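PDB 1UPS: GlcNAc-alpha-1,4-Gal-releasing endo-beta-galactosidase from Clostridium perfringens, which probably hydrolyses internal beta-galactosidic bonds of glycans, releasing the disaccharide GlcNAc-alpha-1,4-Gal, and binds calcium. Local coordinates for residues 214-219 with 271-276; 167-172 with 226-231; 51-56 with 247-252; 43-48 with 62-67. All coordinates share one frame; numbering follows the deposited sequence. Where two conformers were deposited one is given.

Interaction 1. Residues 214-219 with 271-276; sequences YHIYAM and IDYMRV. With CA (calcium ion), chain C.
Y214 lays its ring beside D272, and two residues on I216 meets the hydroxyl of Y273. Strands 215-221 and 267-279 are not direct neighbours: both pair antiparallel with strand 129-136, so these side chains meet across the strand between them. The Y214 ring stands anti to its own carbonyl carbon (chi1 -78°), which brings CE1 to 4.0 Å from D272 CB. Ring and carboxylate planes are turned 66° apart, and the meeting is one of carbons; the polar ends go elsewhere, Y214 OH to S73 and D272 OD1 into a salt bridge with R134. I216 extends its longer branch so that CD1 reaches 3.7 Å from Y273 OH, an oxygen that is also hydrogen-bonded to E132 on the intervening strand. With its ring set between backbone N and carbonyl carbon (chi1 64°), Y273 carries its hydroxyl toward I216. Over one ring face lies the guanidinium of R275, with CZ 3.6 Å above the plane, while R275 NE forms a salt bridge with E37. D272 grips the calcium ion twice, through its backbone O at 2.4 Å and through OD2 at 2.4 Å. Two waters and the backbone oxygens of E37 and G72 join them. With one carboxylate oxygen on the metal and the other on R134, the D272 side chain is fixed in rotation and its negative charge is probably well balanced, while Y214 packs against its apolar CB.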
# COMPACT_ATOMS: atom_id res chain seq x y z
N TYR A 214 -5.81 -18.37 -5.04
CA TYR A 214 -6.38 -17.03 -5.03
C TYR A 214 -6.26 -16.44 -3.63
O TYR A 214 -6.58 -17.13 -2.63
CB TYR A 214 -7.85 -17.05 -5.42
CG TYR A 214 -8.05 -17.21 -6.90
CD1 TYR A 214 -8.02 -16.10 -7.75
CD2 TYR A 214 -8.23 -18.48 -7.45
CE1 TYR A 214 -8.22 -16.25 -9.15
CE2 TYR A 214 -8.43 -18.65 -8.82
CZ TYR A 214 -8.40 -17.53 -9.67
OH TYR A 214 -8.59 -17.72 -11.03
N HIS A 215 -5.79 -15.19 -3.57
CA HIS A 215 -5.80 -14.41 -2.33
C HIS A 215 -6.37 -13.03 -2.59
O HIS A 215 -6.51 -12.62 -3.74
CB HIS A 215 -4.40 -14.37 -1.70
CG HIS A 215 -3.98 -15.70 -1.17
ND1 HIS A 215 -4.29 -16.11 0.11
CD2 HIS A 215 -3.40 -16.75 -1.78
CE1 HIS A 215 -3.86 -17.35 0.28
NE2 HIS A 215 -3.32 -17.76 -0.85
N ILE A 216 -6.75 -12.33 -1.52
CA ILE A 216 -7.38 -11.03 -1.65
C ILE A 216 -6.35 -9.96 -1.28
O ILE A 216 -5.71 -10.02 -0.22
CB ILE A 216 -8.68 -10.94 -0.75
CG1 ILE A 216 -9.72 -11.98 -1.21
CG2 ILE A 216 -9.30 -9.56 -0.84
CD1 ILE A 216 -11.05 -11.98 -0.41
N TYR A 217 -6.21 -8.97 -2.17
CA TYR A 217 -5.31 -7.83 -1.98
C TYR A 217 -6.16 -6.58 -2.01
O TYR A 217 -6.99 -6.41 -2.90
CB TYR A 217 -4.28 -7.77 -3.13
CG TYR A 217 -3.45 -9.04 -3.23
CD1 TYR A 217 -3.82 -10.08 -4.09
CD2 TYR A 217 -2.31 -9.21 -2.44
CE1 TYR A 217 -3.04 -11.26 -4.18
CE2 TYR A 217 -1.53 -10.37 -2.51
CZ TYR A 217 -1.92 -11.39 -3.39
OH TYR A 217 -1.17 -12.54 -3.46
N ALA A 218 -5.97 -5.70 -1.04
CA ALA A 218 -6.79 -4.49 -0.97
C ALA A 218 -6.01 -3.30 -0.46
O ALA A 218 -5.02 -3.44 0.28
CB ALA A 218 -8.06 -4.73 -0.10
N MET A 219 -6.46 -2.12 -0.88
CA MET A 219 -5.94 -0.86 -0.38
C MET A 219 -7.11 0.05 -0.00
O MET A 219 -8.01 0.30 -0.82
CB MET A 219 -5.08 -0.15 -1.44
CG MET A 219 -4.72 1.30 -1.01
SD MET A 219 -3.88 2.22 -2.34
CE MET A 219 -5.22 2.50 -3.43
N ILE A 271 -7.09 -12.81 -12.50
CA ILE A 271 -7.80 -11.90 -11.59
C ILE A 271 -9.29 -12.24 -11.58
O ILE A 271 -9.96 -12.11 -12.60
CB ILE A 271 -7.59 -10.43 -12.02
CG1 ILE A 271 -6.09 -10.12 -12.17
CG2 ILE A 271 -8.21 -9.47 -10.99
CD1 ILE A 271 -5.79 -9.26 -13.37
N ASP A 272 -9.80 -12.63 -10.41
CA ASP A 272 -11.20 -13.05 -10.27
C ASP A 272 -12.16 -11.87 -10.34
O ASP A 272 -13.22 -11.95 -10.99
CB ASP A 272 -11.35 -13.84 -8.95
CG ASP A 272 -12.78 -14.31 -8.70
OD1 ASP A 272 -13.09 -14.53 -7.50
OD2 ASP A 272 -13.62 -14.49 -9.61
N TYR A 273 -11.80 -10.77 -9.68
CA TYR A 273 -12.63 -9.57 -9.67
C TYR A 273 -11.83 -8.37 -9.21
O TYR A 273 -10.77 -8.53 -8.59
CB TYR A 273 -13.87 -9.72 -8.76
CG TYR A 273 -13.61 -9.90 -7.26
CD1 TYR A 273 -13.22 -8.82 -6.44
CD2 TYR A 273 -13.83 -11.14 -6.64
CE1 TYR A 273 -12.99 -8.99 -5.08
CE2 TYR A 273 -13.62 -11.31 -5.26
CZ TYR A 273 -13.22 -10.24 -4.50
OH TYR A 273 -13.01 -10.42 -3.15
N MET A 274 -12.34 -7.19 -9.54
CA MET A 274 -11.90 -5.92 -8.95
C MET A 274 -13.15 -5.19 -8.47
O MET A 274 -14.14 -5.08 -9.20
CB MET A 274 -11.17 -5.05 -9.98
CG MET A 274 -10.79 -3.66 -9.43
SD MET A 274 -10.02 -2.63 -10.70
CE MET A 274 -10.29 -1.00 -10.02
N ARG A 275 -13.11 -4.70 -7.23
CA ARG A 275 -14.24 -3.97 -6.66
C ARG A 275 -13.71 -2.74 -5.95
O ARG A 275 -12.63 -2.76 -5.35
CB ARG A 275 -15.00 -4.87 -5.66
CG ARG A 275 -15.67 -6.09 -6.31
CD ARG A 275 -16.40 -7.01 -5.33
NE ARG A 275 -16.74 -8.29 -5.96
CZ ARG A 275 -16.88 -9.43 -5.29
NH1 ARG A 275 -16.75 -9.47 -3.96
NH2 ARG A 275 -17.18 -10.55 -5.96
N VAL A 276 -14.48 -1.66 -6.02
CA VAL A 276 -14.16 -0.45 -5.26
C VAL A 276 -15.41 0.02 -4.52
O VAL A 276 -16.48 0.19 -5.13
CB VAL A 276 -13.68 0.70 -6.18
CG1 VAL A 276 -13.21 1.87 -5.33
CG2 VAL A 276 -12.54 0.22 -7.13
CA CA C . -14.92 -13.56 -11.37
O HOH W 1 -15.87 -15.73 -10.64
O HOH W 2 -16.27 -12.79 -9.57

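Interaction 2. Residues 167-172 with 226-231; sequences GEIDIL and LKFYYD
I169 faces L226 and F228 from the other sheet, and I171, where the chain turns a corner, touches F228 from the side; CA atoms are 9.1 Å apart for I169 and L226 and 7.7 Å apart for I171 and F228, and no backbone hydrogen bond joins the segments. I169 and L226 reach tip to tip, CD1 to CD1 at 3.6 Å, and L226 CD2 also comes within 3.9 Å of I169 CD1. The F228 ring is approached at its edge, near the ring plane, by two methyl branches. I169 CG2 lies 4.1 Å from F228 CZ, and I171 CG2 lies 4.0 Å from F228 CE1. In I171 the CG1 branch stands anti to the carbonyl carbon (chi1 -53°), leaving CG2 as the branch that meets the ring, at about a right angle. D170 points away from this interface; with E168 it fits the E-x-D-x-x-E signature of family GH16, and the classic beta bulge at I171 and L172, both facing W148, is consistent with that longer form. The contact is thus the apolar back of the signature strand. M219 of strand 215-221 touches both I169 and F228, W148 and M150 of strand 145-152 touch I171, and I184 of strand 181-187 packs on F228, completing the core between the two sheets.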
# COMPACT_ATOMS: atom_id res chain seq x y z
N GLY A 167 0.97 11.14 -8.99
CA GLY A 167 1.27 10.07 -8.04
C GLY A 167 1.12 8.66 -8.62
O GLY A 167 0.24 8.40 -9.45
N GLU A 168 2.00 7.76 -8.18
CA GLU A 168 1.92 6.33 -8.55
C GLU A 168 1.80 5.51 -7.27
O GLU A 168 2.59 5.71 -6.34
CB GLU A 168 3.19 5.89 -9.30
CG GLU A 168 3.17 4.39 -9.63
CD GLU A 168 4.38 3.93 -10.43
OE1 GLU A 168 4.46 2.70 -10.65
OE2 GLU A 168 5.22 4.76 -10.83
N ILE A 169 0.81 4.62 -7.21
CA ILE A 169 0.72 3.63 -6.13
C ILE A 169 0.76 2.25 -6.75
O ILE A 169 -0.14 1.89 -7.51
CB ILE A 169 -0.57 3.78 -5.28
CG1 ILE A 169 -0.71 5.19 -4.70
CG2 ILE A 169 -0.61 2.70 -4.15
CD1 ILE A 169 -2.14 5.48 -4.16
N ASP A 170 1.82 1.49 -6.46
CA ASP A 170 1.89 0.12 -6.94
C ASP A 170 1.29 -0.76 -5.85
O ASP A 170 1.98 -1.11 -4.90
CB ASP A 170 3.33 -0.25 -7.24
CG ASP A 170 3.96 0.69 -8.23
OD1 ASP A 170 3.32 0.94 -9.29
OD2 ASP A 170 5.04 1.27 -8.00
N ILE A 171 -0.00 -1.05 -5.95
CA ILE A 171 -0.70 -1.80 -4.88
C ILE A 171 -0.18 -3.22 -4.83
O ILE A 171 -0.07 -3.80 -3.75
CB ILE A 171 -2.24 -1.79 -5.10
CG1 ILE A 171 -2.77 -0.36 -5.28
CG2 ILE A 171 -2.97 -2.47 -3.92
CD1 ILE A 171 -4.19 -0.33 -5.89
N LEU A 172 0.14 -3.76 -6.00
CA LEU A 172 0.81 -5.05 -6.08
C LEU A 172 1.80 -4.98 -7.24
O LEU A 172 1.46 -4.50 -8.32
CB LEU A 172 -0.23 -6.16 -6.32
CG LEU A 172 0.33 -7.59 -6.35
CD1 LEU A 172 -0.70 -8.58 -5.74
CD2 LEU A 172 0.63 -8.02 -7.79
N LEU A 226 -2.58 5.38 3.05
CA LEU A 226 -2.83 4.18 2.25
C LEU A 226 -2.64 2.97 3.15
O LEU A 226 -1.57 2.78 3.75
CB LEU A 226 -1.84 4.10 1.06
CG LEU A 226 -1.72 5.39 0.23
CD1 LEU A 226 -0.68 5.20 -0.86
CD2 LEU A 226 -3.06 5.77 -0.37
N LYS A 227 -3.67 2.14 3.26
CA LYS A 227 -3.61 0.97 4.12
C LYS A 227 -3.85 -0.26 3.27
O LYS A 227 -4.84 -0.33 2.52
CB LYS A 227 -4.66 1.09 5.23
CG LYS A 227 -4.25 2.15 6.26
CD LYS A 227 -5.22 2.30 7.40
CE LYS A 227 -4.70 3.37 8.38
NZ LYS A 227 -5.56 3.41 9.63
N PHE A 228 -2.93 -1.22 3.36
CA PHE A 228 -2.95 -2.41 2.50
C PHE A 228 -3.31 -3.65 3.29
O PHE A 228 -2.74 -3.87 4.36
CB PHE A 228 -1.58 -2.56 1.85
CG PHE A 228 -1.20 -1.38 1.01
CD1 PHE A 228 -1.56 -1.31 -0.33
CD2 PHE A 228 -0.52 -0.31 1.58
CE1 PHE A 228 -1.22 -0.18 -1.11
CE2 PHE A 228 -0.17 0.83 0.82
CZ PHE A 228 -0.53 0.88 -0.52
N TYR A 229 -4.23 -4.46 2.76
CA TYR A 229 -4.79 -5.63 3.45
C TYR A 229 -4.60 -6.90 2.64
O TYR A 229 -4.87 -6.91 1.43
CB TYR A 229 -6.30 -5.43 3.70
CG TYR A 229 -6.61 -4.26 4.58
CD1 TYR A 229 -6.77 -4.42 5.96
CD2 TYR A 229 -6.71 -2.96 4.05
CE1 TYR A 229 -7.04 -3.33 6.78
CE2 TYR A 229 -6.96 -1.88 4.85
CZ TYR A 229 -7.13 -2.07 6.22
OH TYR A 229 -7.38 -0.97 7.03
N TYR A 230 -4.13 -7.96 3.30
CA TYR A 230 -3.96 -9.27 2.67
C TYR A 230 -4.94 -10.21 3.32
O TYR A 230 -4.88 -10.41 4.54
CB TYR A 230 -2.55 -9.79 2.92
CG TYR A 230 -2.26 -11.19 2.36
CD1 TYR A 230 -2.00 -11.36 0.99
CD2 TYR A 230 -2.20 -12.31 3.20
CE1 TYR A 230 -1.69 -12.61 0.46
CE2 TYR A 230 -1.90 -13.59 2.68
CZ TYR A 230 -1.63 -13.72 1.31
OH TYR A 230 -1.33 -14.96 0.77
N ASP A 231 -5.83 -10.80 2.52
CA ASP A 231 -6.89 -11.66 3.05
C ASP A 231 -7.58 -11.01 4.24
O ASP A 231 -7.80 -11.64 5.29
CB ASP A 231 -6.33 -13.05 3.40
CG ASP A 231 -5.94 -13.82 2.17
OD1 ASP A 231 -5.27 -14.87 2.30
OD2 ASP A 231 -6.25 -13.43 1.02

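Interaction 3. Residues 51-56 with 247-252; sequences YYLPHW and GTILNI
The amide of N251 points its nitrogen at one face of the Y52 ring: ND2 lies 3.6 Å above the ring plane, offset toward the rim on the CE1-CZ side. From ND2 to Y52 CE1 the distance is 3.7 Å. Amide and ring planes are inclined by 60°, so the group comes down on the face without stacking flat. The Y52 ring is carried anti to its backbone N (chi1 -178°), which swings it toward strand 246-254 although its first bond runs alongside. The polar ends converge on Y253, whose OH is hydrogen-bonded both to Y52 OH and to N251 ND2. W149 NE1 bonds to N251 OD1, so both ends of the buried amide are held and its flip is settled. Next to this pair, L53 CD2 meets I249 CD1 at 4.3 Å, a looser apolar touch. L53 has left-handed backbone angles and starts the 3-10 turn, its O accepting from W56 N at 3.1 Å. Y52 and I249 also touch W149, which in turn packs on E168 and D170. A loop laid in this way on the aromatic-lined face of the six-stranded sheet, opposite the sandwich core, is consistent with one wall of the substrate cleft of a GH16 beta-sandwich.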
# COMPACT_ATOMS: atom_id res chain seq x y z
N TYR A 51 -4.96 -1.55 -24.17
CA TYR A 51 -3.67 -1.05 -24.62
C TYR A 51 -2.91 -0.46 -23.44
O TYR A 51 -3.51 0.19 -22.56
CB TYR A 51 -3.87 0.05 -25.66
CG TYR A 51 -4.41 -0.44 -26.99
CD1 TYR A 51 -5.78 -0.64 -27.17
CD2 TYR A 51 -3.56 -0.67 -28.07
CE1 TYR A 51 -6.29 -1.09 -28.40
CE2 TYR A 51 -4.05 -1.11 -29.31
CZ TYR A 51 -5.42 -1.31 -29.46
OH TYR A 51 -5.92 -1.72 -30.67
N TYR A 52 -1.59 -0.65 -23.45
CA TYR A 52 -0.74 -0.17 -22.38
C TYR A 52 -0.22 1.23 -22.76
O TYR A 52 0.49 1.37 -23.75
CB TYR A 52 0.42 -1.17 -22.17
CG TYR A 52 1.39 -0.83 -21.05
CD1 TYR A 52 0.97 -0.11 -19.92
CD2 TYR A 52 2.73 -1.24 -21.11
CE1 TYR A 52 1.89 0.22 -18.88
CE2 TYR A 52 3.64 -0.93 -20.08
CZ TYR A 52 3.21 -0.20 -18.98
OH TYR A 52 4.12 0.11 -17.99
N LEU A 53 -0.60 2.27 -22.00
CA LEU A 53 -0.10 3.66 -22.23
C LEU A 53 0.17 4.00 -23.71
O LEU A 53 1.28 4.42 -24.06
CB LEU A 53 1.14 3.95 -21.37
CG LEU A 53 0.96 3.72 -19.86
CD1 LEU A 53 2.32 3.75 -19.14
CD2 LEU A 53 0.00 4.75 -19.25
N PRO A 54 -0.84 3.83 -24.57
CA PRO A 54 -0.62 3.91 -26.02
C PRO A 54 -0.17 5.28 -26.54
O PRO A 54 0.40 5.35 -27.64
CB PRO A 54 -1.97 3.50 -26.61
CG PRO A 54 -2.98 3.82 -25.52
CD PRO A 54 -2.24 3.52 -24.23
N HIS A 55 -0.37 6.34 -25.76
CA HIS A 55 0.09 7.68 -26.15
C HIS A 55 1.62 7.81 -26.25
O HIS A 55 2.12 8.77 -26.87
CB HIS A 55 -0.45 8.73 -25.18
CG HIS A 55 -0.19 8.41 -23.74
ND1 HIS A 55 -0.90 7.45 -23.06
CD2 HIS A 55 0.72 8.90 -22.86
CE1 HIS A 55 -0.46 7.37 -21.81
NE2 HIS A 55 0.53 8.25 -21.67
N TRP A 56 2.37 6.88 -25.65
CA TRP A 56 3.84 6.95 -25.74
C TRP A 56 4.40 6.36 -27.04
O TRP A 56 5.56 6.59 -27.36
CB TRP A 56 4.55 6.31 -24.54
CG TRP A 56 4.22 6.95 -23.22
CD1 TRP A 56 3.84 6.32 -22.07
CD2 TRP A 56 4.23 8.36 -22.92
NE1 TRP A 56 3.61 7.24 -21.07
CE2 TRP A 56 3.84 8.50 -21.56
CE3 TRP A 56 4.53 9.52 -23.66
CZ2 TRP A 56 3.72 9.75 -20.94
CZ3 TRP A 56 4.43 10.77 -23.04
CH2 TRP A 56 4.01 10.87 -21.68
N GLY A 247 -6.31 6.71 -12.09
CA GLY A 247 -6.77 5.64 -12.96
C GLY A 247 -6.06 4.36 -12.60
O GLY A 247 -5.07 4.40 -11.88
N THR A 248 -6.57 3.23 -13.10
CA THR A 248 -6.07 1.91 -12.72
C THR A 248 -5.46 1.18 -13.90
O THR A 248 -6.00 1.21 -15.00
CB THR A 248 -7.26 1.06 -12.16
OG1 THR A 248 -7.73 1.67 -10.94
CG2 THR A 248 -6.80 -0.36 -11.74
N ILE A 249 -4.34 0.50 -13.64
CA ILE A 249 -3.72 -0.38 -14.63
C ILE A 249 -3.57 -1.77 -14.02
O ILE A 249 -3.15 -1.89 -12.86
CB ILE A 249 -2.31 0.16 -15.05
CG1 ILE A 249 -2.43 1.62 -15.56
CG2 ILE A 249 -1.63 -0.82 -16.05
CD1 ILE A 249 -1.08 2.27 -15.93
N LEU A 250 -3.92 -2.80 -14.79
CA LEU A 250 -3.67 -4.18 -14.39
C LEU A 250 -2.85 -4.81 -15.51
O LEU A 250 -3.29 -4.84 -16.65
CB LEU A 250 -5.00 -4.94 -14.21
CG LEU A 250 -5.76 -4.66 -12.92
CD1 LEU A 250 -7.27 -5.07 -13.08
CD2 LEU A 250 -5.11 -5.37 -11.75
N ASN A 251 -1.65 -5.29 -15.18
CA ASN A 251 -0.76 -5.78 -16.23
C ASN A 251 0.27 -6.80 -15.75
O ASN A 251 0.37 -7.10 -14.55
CB ASN A 251 -0.17 -4.61 -17.09
CG ASN A 251 0.82 -3.72 -16.35
OD1 ASN A 251 0.84 -3.64 -15.13
ND2 ASN A 251 1.66 -3.00 -17.13
N ILE A 252 0.99 -7.36 -16.71
CA ILE A 252 2.01 -8.36 -16.43
C ILE A 252 3.19 -8.07 -17.35
O ILE A 252 2.99 -7.57 -18.45
CB ILE A 252 1.43 -9.78 -16.61
CG1 ILE A 252 2.47 -10.84 -16.20
CG2 ILE A 252 0.86 -10.00 -18.05
CD1 ILE A 252 1.86 -12.27 -15.95

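Interaction 4. Residues 43-48 with 62-67; sequences LDREKW and SAKANY
L43 and R45 both close on the phenol end of Y67, at the border between an Asx turn and strand 66-70. The turn is made by D44, whose OD1 accepts from E46 N at 3.0 Å with an N-H...O angle of 148°, and whose backbone O takes both K47 N and W48 N. It shapes the chain around R45. Y67 sets its ring between its backbone N and carbonyl carbon (chi1 60°), and the ring then crosses L43 at about a right angle. L43 CB lies 3.6 Å from Y67 OH and 4.0 Å from Y67 CE2. R45 runs extended from CG to NE and turns its guanidinium only at the end, so that the group reaches the tyrosine obliquely, the planes 60° apart. Its NH2 is 3.4 Å from Y67 OH, at an angle too poor for a hydrogen bond. K64 keeps its chain long and bends at the last torsion, bringing NZ to 4.2 Å from R45 NH2. The two cations gather round D50, which forms a salt bridge with each. Its negative charge would thus be shared by the pair, at a partly exposed edge of the contact. R45 goes to one carboxylate oxygen and K64 to the other: OD1 of D50 takes R45 NH2 together with the Y67 hydroxyl, while OD2 takes K64 NZ.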
# COMPACT_ATOMS: atom_id res chain seq x y z
N LEU A 43 -13.79 -8.38 -22.78
CA LEU A 43 -13.46 -7.28 -21.90
C LEU A 43 -14.54 -6.21 -22.02
O LEU A 43 -14.96 -5.88 -23.13
CB LEU A 43 -12.11 -6.69 -22.31
CG LEU A 43 -11.53 -5.62 -21.40
CD1 LEU A 43 -11.06 -6.23 -20.07
CD2 LEU A 43 -10.34 -4.96 -22.10
N ASP A 44 -14.99 -5.67 -20.88
CA ASP A 44 -16.03 -4.64 -20.87
C ASP A 44 -15.40 -3.31 -21.28
O ASP A 44 -14.67 -2.69 -20.50
CB ASP A 44 -16.64 -4.53 -19.47
CG ASP A 44 -17.85 -3.60 -19.42
OD1 ASP A 44 -17.99 -2.71 -20.28
OD2 ASP A 44 -18.71 -3.71 -18.54
N ARG A 45 -15.69 -2.88 -22.51
CA ARG A 45 -15.02 -1.71 -23.06
C ARG A 45 -15.59 -0.38 -22.55
O ARG A 45 -15.10 0.70 -22.88
CB ARG A 45 -14.98 -1.79 -24.59
CG ARG A 45 -14.14 -2.97 -25.05
CD ARG A 45 -13.76 -2.96 -26.51
NE ARG A 45 -12.98 -4.15 -26.86
CZ ARG A 45 -11.65 -4.24 -26.73
NH1 ARG A 45 -10.94 -3.22 -26.27
NH2 ARG A 45 -11.03 -5.37 -27.07
N GLU A 46 -16.63 -0.47 -21.72
CA GLU A 46 -17.10 0.70 -21.00
C GLU A 46 -16.25 0.94 -19.75
O GLU A 46 -16.31 2.02 -19.16
CB GLU A 46 -18.60 0.57 -20.64
CG GLU A 46 -19.55 0.71 -21.83
CD GLU A 46 -19.38 2.02 -22.60
OE1 GLU A 46 -19.32 1.97 -23.85
OE2 GLU A 46 -19.33 3.10 -21.96
N LYS A 47 -15.44 -0.05 -19.37
CA LYS A 47 -14.61 0.06 -18.15
C LYS A 47 -13.11 0.09 -18.44
O LYS A 47 -12.34 0.75 -17.72
CB LYS A 47 -14.91 -1.12 -17.21
CG LYS A 47 -16.35 -1.15 -16.72
CD LYS A 47 -16.65 -2.35 -15.82
CE LYS A 47 -18.12 -2.23 -15.30
NZ LYS A 47 -18.64 -3.48 -14.72
N TRP A 48 -12.70 -0.64 -19.48
CA TRP A 48 -11.27 -0.88 -19.77
C TRP A 48 -10.90 -0.65 -21.22
O TRP A 48 -11.71 -0.92 -22.14
CB TRP A 48 -10.89 -2.34 -19.43
CG TRP A 48 -11.22 -2.74 -18.04
CD1 TRP A 48 -12.30 -3.47 -17.63
CD2 TRP A 48 -10.48 -2.41 -16.85
NE1 TRP A 48 -12.27 -3.64 -16.26
CE2 TRP A 48 -11.18 -2.98 -15.76
CE3 TRP A 48 -9.30 -1.69 -16.60
CZ2 TRP A 48 -10.73 -2.87 -14.43
CZ3 TRP A 48 -8.85 -1.57 -15.28
CH2 TRP A 48 -9.58 -2.15 -14.21
N SER A 62 1.35 -1.89 -31.20
CA SER A 62 2.38 -2.66 -30.47
C SER A 62 2.02 -2.85 -28.99
O SER A 62 2.43 -3.82 -28.36
CB SER A 62 3.80 -2.04 -30.62
OG SER A 62 3.93 -0.69 -30.11
N ALA A 63 1.23 -1.91 -28.46
CA ALA A 63 0.94 -1.83 -27.04
C ALA A 63 -0.32 -2.63 -26.66
O ALA A 63 -0.73 -2.63 -25.50
CB ALA A 63 0.81 -0.36 -26.61
N LYS A 64 -0.92 -3.32 -27.62
CA LYS A 64 -2.12 -4.13 -27.34
C LYS A 64 -1.82 -5.35 -26.46
O LYS A 64 -0.82 -6.04 -26.65
CB LYS A 64 -2.80 -4.59 -28.65
CG LYS A 64 -4.23 -5.12 -28.41
CD LYS A 64 -5.11 -5.07 -29.65
CE LYS A 64 -6.56 -5.51 -29.31
NZ LYS A 64 -7.50 -4.35 -29.10
N ALA A 65 -2.74 -5.63 -25.52
CA ALA A 65 -2.61 -6.73 -24.58
C ALA A 65 -3.06 -8.04 -25.20
O ALA A 65 -3.92 -8.05 -26.09
CB ALA A 65 -3.45 -6.46 -23.34
N ASN A 66 -2.48 -9.14 -24.72
CA ASN A 66 -3.06 -10.45 -24.93
C ASN A 66 -3.68 -10.93 -23.64
O ASN A 66 -3.13 -10.70 -22.58
CB ASN A 66 -2.03 -11.45 -25.46
CG ASN A 66 -1.58 -11.09 -26.86
OD1 ASN A 66 -2.42 -10.96 -27.78
ND2 ASN A 66 -0.28 -10.90 -27.03
N TYR A 67 -4.85 -11.55 -23.75
CA TYR A 67 -5.58 -12.00 -22.57
C TYR A 67 -6.71 -12.95 -23.00
O TYR A 67 -7.06 -13.02 -24.20
CB TYR A 67 -6.16 -10.82 -21.76
CG TYR A 67 -7.13 -9.96 -22.57
CD1 TYR A 67 -6.66 -8.93 -23.39
CD2 TYR A 67 -8.51 -10.19 -22.54
CE1 TYR A 67 -7.52 -8.15 -24.15
CE2 TYR A 67 -9.41 -9.41 -23.31
CZ TYR A 67 -8.89 -8.39 -24.11
OH TYR A 67 -9.73 -7.62 -24.88

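In the fold
Interaction 2 lies near the centre of the chain and is wholly apolar, joining the two sheets of the sandwich. Interaction 1 belongs to one of those sheets and is buried too, but ends in calcium and salt bridges. The two share neighbouring strands: H215 ND1 and D231 OD1 are 2.7 Å apart, a probable hydrogen bond. Interactions 3 and 4 use the same long loop between strands 30-36 and 66-70, with Y52 N 3.0 Å from A63 O. Interaction 3 fixes it on the six-stranded sheet through a buried amide and ring, whereas interaction 4, partly open to solvent, combines L43-Y67 packing with cations gathered round D50. M274 SD, 3.6 Å from W48 CH2, links interactions 1 and 4.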